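Local coordinates for fiber (Human adenovirus 35, PDB 2QLK), which probably attaches the virus to host cells by binding the receptor CD46 through its trimeric fibre knob, the head domain at the tip of the fibre, at residues Pro31-Ile36 / Ser99-Pro104; Gly45-Val50 / Val62-Val67. All blocks are in the same frame, centred on the assembly; numbering follows the deposited sequence.

Interaction 1: Pro31-Ile36 / Ser99-Pro104; sequences PPNCQI and SDLKIP
The side-chain amide of N33 is covered on one face by a methyl group of L101. L101 CD1 sits almost straight above N33 CG, 3.7 Å away. It is about equally far from the amide oxygen and nitrogen. On the opposite side the backbone of K46 passes near the OD1 end, and OD1 accepts a hydrogen bond from L47 N. With chi1 at 59°, the amide sits between the backbone N and carbonyl carbon of N33. CB is left facing I103, whose CD1 touches N33 CB at 3.4 Å and also reaches P31.

The side chains of Q35 and K102 cross at about a right angle. K102 CE lies over one face of the Q35 amide, shifted toward the oxygen and 3.1 Å from OE1. The lysine is bent at chi2 (-58°), and its NZ gives a 2.8 Å hydrogen bond to S99 O. A second partner of NZ is T96 O. At the oxygen edge of the Q35 amide, close to its plane, a water donates to OE1 and weakly to D100 OD1. The carboxylate of D100 has its stronger partner in R85, a salt bridge through OD2.

Between these groups the two backbones run roughly antiparallel and form a single bridge at C34 and L101. K102 N donates to N33 O at 2.7 Å. Q35 N donates to D100 O at 2.9 Å. C34 CA adds a CH...O contact to D100 O.

Both segments are loops of the fibre knob. On its other side, segment 31-36 pairs with strand 45-54, where N33 and C34 form a classic beta bulge opposite G45. C34, D100 and L101 also pack on strand 79-88, so the contact joins two loops to strands from both sheets.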
# COMPACT_ATOMS: atom_id res chain seq x y z
N PRO A 31 -10.40 22.96 -6.17
CA PRO A 31 -11.03 23.93 -5.27
C PRO A 31 -11.87 23.11 -4.29
O PRO A 31 -11.94 21.88 -4.41
CB PRO A 31 -11.91 24.74 -6.23
CG PRO A 31 -12.37 23.68 -7.20
CD PRO A 31 -11.08 22.93 -7.48
N PRO A 32 -12.48 23.77 -3.29
CA PRO A 32 -13.31 22.98 -2.36
C PRO A 32 -14.24 22.20 -3.29
O PRO A 32 -14.93 22.82 -4.13
CB PRO A 32 -14.05 24.04 -1.55
CG PRO A 32 -13.02 25.18 -1.49
CD PRO A 32 -12.40 25.18 -2.88
N ASN A 33 -14.26 20.87 -3.16
CA ASN A 33 -15.05 20.04 -4.05
C ASN A 33 -15.96 18.99 -3.41
O ASN A 33 -16.64 18.25 -4.12
CB ASN A 33 -14.10 19.35 -5.05
CG ASN A 33 -13.06 18.49 -4.34
OD1 ASN A 33 -13.15 18.28 -3.14
ND2 ASN A 33 -12.09 17.99 -5.09
N CYS A 34 -15.98 18.91 -2.08
CA CYS A 34 -16.87 17.94 -1.43
C CYS A 34 -17.54 18.52 -0.20
O CYS A 34 -17.17 19.58 0.27
CB CYS A 34 -16.11 16.66 -1.08
SG CYS A 34 -14.72 16.89 -0.00
N GLN A 35 -18.54 17.83 0.33
CA GLN A 35 -19.25 18.32 1.49
C GLN A 35 -19.15 17.32 2.63
O GLN A 35 -19.69 16.22 2.56
CB GLN A 35 -20.72 18.59 1.12
CG GLN A 35 -20.84 19.47 -0.13
CD GLN A 35 -22.25 19.94 -0.46
OE1 GLN A 35 -23.21 19.18 -0.40
NE2 GLN A 35 -22.37 21.22 -0.83
N ILE A 36 -18.44 17.73 3.66
CA ILE A 36 -18.22 16.90 4.83
C ILE A 36 -19.35 17.05 5.84
O ILE A 36 -19.80 16.06 6.42
CB ILE A 36 -16.87 17.27 5.50
CG1 ILE A 36 -15.73 16.79 4.58
CG2 ILE A 36 -16.74 16.62 6.89
CD1 ILE A 36 -14.42 17.49 4.83
N SER A 99 -23.80 12.45 -4.80
CA SER A 99 -22.50 12.23 -4.16
C SER A 99 -22.06 13.41 -3.29
O SER A 99 -22.52 14.53 -3.48
CB SER A 99 -21.44 12.01 -5.24
OG SER A 99 -21.78 10.92 -6.09
N ASP A 100 -21.16 13.14 -2.34
CA ASP A 100 -20.60 14.17 -1.48
C ASP A 100 -19.52 14.93 -2.26
O ASP A 100 -19.19 16.06 -1.90
CB ASP A 100 -20.02 13.55 -0.21
CG ASP A 100 -21.08 12.91 0.65
OD1 ASP A 100 -22.15 13.54 0.84
OD2 ASP A 100 -20.86 11.79 1.15
N LEU A 101 -18.95 14.31 -3.30
CA LEU A 101 -17.96 14.97 -4.17
C LEU A 101 -18.83 15.70 -5.23
O LEU A 101 -19.56 15.05 -5.96
CB LEU A 101 -17.05 13.95 -4.87
CG LEU A 101 -16.10 14.52 -5.94
CD1 LEU A 101 -15.23 15.60 -5.31
CD2 LEU A 101 -15.20 13.39 -6.50
N LYS A 102 -18.72 17.03 -5.31
CA LYS A 102 -19.57 17.82 -6.21
C LYS A 102 -19.02 18.27 -7.56
O LYS A 102 -19.71 18.98 -8.32
CB LYS A 102 -20.03 19.06 -5.47
CG LYS A 102 -20.75 18.76 -4.16
CD LYS A 102 -21.96 17.88 -4.37
CE LYS A 102 -22.76 17.71 -3.09
NZ LYS A 102 -24.01 16.90 -3.34
N ILE A 103 -17.79 17.88 -7.87
CA ILE A 103 -17.16 18.25 -9.12
C ILE A 103 -16.76 16.95 -9.78
O ILE A 103 -16.13 16.09 -9.15
CB ILE A 103 -15.93 19.14 -8.86
CG1 ILE A 103 -16.40 20.48 -8.29
CG2 ILE A 103 -15.12 19.33 -10.11
CD1 ILE A 103 -15.37 21.26 -7.53
N PRO A 104 -17.14 16.75 -11.06
CA PRO A 104 -16.78 15.52 -11.75
C PRO A 104 -15.28 15.30 -11.87
O PRO A 104 -14.50 16.24 -11.80
CB PRO A 104 -17.45 15.68 -13.12
CG PRO A 104 -17.42 17.16 -13.31
CD PRO A 104 -17.85 17.67 -11.96
O HOH W 1 -23.81 16.53 0.35

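Interaction 2: Gly45-Val50 / Val62-Val67; sequences GKLTLV and VSLVGV
L47 and V62 meet because L47 CG is anti to its backbone N (chi1 172°) and V62 turns CG2 the same way from its own N. L47 CD1 then touches V62 CG2 at 3.6 Å, the two side chains crossing at a slant. L64 extends likewise (chi1 -176°), and its CD1 reaches across to the neighbouring strand, 3.5 Å from K46 O and 4.0 Å from L47 CB. L49 CD1 adds a looser contact with V62 CB.

The other face carries K46, T48, S63 and V65. T48 CB rests against S63 OG at 3.6 Å. The extended aliphatic chain of K46 crosses V67 at about a right angle, with CG, CD and CE all close to V67 CG1.

Two hydrogen-bonded antiparallel pairs hold the backbones. In the first, K46 N donates to V65 O at 2.6 Å, and V65 N donates back to K46 O. In the second, T48 N and S63 N bond to the opposite carbonyls in the same way.

This is a beta hairpin in the middle of the five-stranded sheet, between strands 23-25 and 203-208. L47 and L64 pack on W183 and L49 and V62 on F181, all in strand 177-186 of the second sheet; L49 and L64 also reach strand 79-88. T48 and V50 instead meet I208 and L57 of a neighbouring subunit.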
# COMPACT_ATOMS: atom_id res chain seq x y z
N GLY A 45 -14.58 20.89 1.95
CA GLY A 45 -13.39 20.08 1.96
C GLY A 45 -12.76 19.95 0.59
O GLY A 45 -13.43 20.16 -0.44
N LYS A 46 -11.48 19.61 0.58
CA LYS A 46 -10.74 19.40 -0.67
C LYS A 46 -10.24 17.98 -0.74
O LYS A 46 -9.31 17.59 -0.05
CB LYS A 46 -9.56 20.36 -0.76
CG LYS A 46 -9.97 21.82 -0.82
CD LYS A 46 -8.76 22.74 -0.67
CE LYS A 46 -9.13 24.20 -0.97
NZ LYS A 46 -8.03 25.17 -0.63
N LEU A 47 -10.89 17.19 -1.58
CA LEU A 47 -10.52 15.81 -1.75
C LEU A 47 -9.66 15.61 -2.99
O LEU A 47 -10.03 16.02 -4.10
CB LEU A 47 -11.79 14.97 -1.86
CG LEU A 47 -11.54 13.51 -2.23
CD1 LEU A 47 -11.15 12.70 -0.96
CD2 LEU A 47 -12.82 12.92 -2.89
N THR A 48 -8.50 15.01 -2.79
CA THR A 48 -7.58 14.69 -3.89
C THR A 48 -7.69 13.18 -4.05
O THR A 48 -7.29 12.40 -3.16
CB THR A 48 -6.12 15.05 -3.56
OG1 THR A 48 -6.01 16.46 -3.36
CG2 THR A 48 -5.18 14.59 -4.69
N LEU A 49 -8.24 12.76 -5.17
CA LEU A 49 -8.40 11.37 -5.47
C LEU A 49 -7.79 11.14 -6.84
O LEU A 49 -8.12 11.86 -7.78
CB LEU A 49 -9.88 11.02 -5.54
CG LEU A 49 -10.21 9.62 -6.05
CD1 LEU A 49 -9.72 8.53 -5.08
CD2 LEU A 49 -11.72 9.55 -6.20
N VAL A 50 -6.90 10.16 -6.93
CA VAL A 50 -6.27 9.81 -8.17
C VAL A 50 -6.49 8.32 -8.41
O VAL A 50 -6.12 7.48 -7.59
CB VAL A 50 -4.80 10.15 -8.12
CG1 VAL A 50 -4.17 9.96 -9.51
CG2 VAL A 50 -4.63 11.60 -7.65
N VAL A 62 -5.68 8.66 -2.18
CA VAL A 62 -6.68 9.55 -1.65
C VAL A 62 -6.24 10.33 -0.41
O VAL A 62 -5.70 9.77 0.54
CB VAL A 62 -8.01 8.76 -1.37
CG1 VAL A 62 -7.83 7.72 -0.25
CG2 VAL A 62 -9.16 9.74 -1.04
N SER A 63 -6.44 11.64 -0.44
CA SER A 63 -6.10 12.47 0.70
C SER A 63 -7.15 13.56 0.74
O SER A 63 -7.73 13.93 -0.29
CB SER A 63 -4.69 13.09 0.62
OG SER A 63 -4.61 14.03 -0.42
N LEU A 64 -7.39 14.05 1.95
CA LEU A 64 -8.40 15.06 2.19
C LEU A 64 -7.85 16.27 2.93
O LEU A 64 -7.01 16.13 3.80
CB LEU A 64 -9.53 14.41 3.00
CG LEU A 64 -10.79 15.19 3.34
CD1 LEU A 64 -11.42 15.79 2.07
CD2 LEU A 64 -11.77 14.24 4.01
N VAL A 65 -8.32 17.45 2.55
CA VAL A 65 -7.94 18.70 3.24
C VAL A 65 -9.24 19.47 3.61
O VAL A 65 -10.15 19.64 2.79
CB VAL A 65 -7.04 19.60 2.33
CG1 VAL A 65 -6.81 20.98 3.01
CG2 VAL A 65 -5.68 18.91 2.08
N GLY A 66 -9.34 19.93 4.84
CA GLY A 66 -10.55 20.62 5.25
C GLY A 66 -10.45 22.12 5.03
O GLY A 66 -9.39 22.70 5.25
N VAL A 67 -11.56 22.76 4.62
CA VAL A 67 -11.55 24.20 4.37
C VAL A 67 -12.36 25.03 5.36
O VAL A 67 -11.89 26.07 5.83
CB VAL A 67 -12.04 24.55 2.94
CG1 VAL A 67 -11.33 23.68 1.90
CG2 VAL A 67 -13.54 24.42 2.86

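Interaction 1 and interaction 2 lie side by side in the fibre knob, with centres about 9 Å apart. The chain runs through 31-36, then 45-50 and 62-67, and returns at 99-104. The local hairpin is therefore bracketed by the longer-range loop pairing. The two contacts meet directly along segments 31-36 and 45-50. N33 N probably bonds to G45 O at 2.9 Å, and P32 packs on K46. Interaction 2 forms the middle of one sheet, and interaction 1 ties loops beside it to strand 79-88 of the other. Of the two contacts, interaction 2 alone touches a neighbouring subunit, so this part of the hairpin takes part in the trimer.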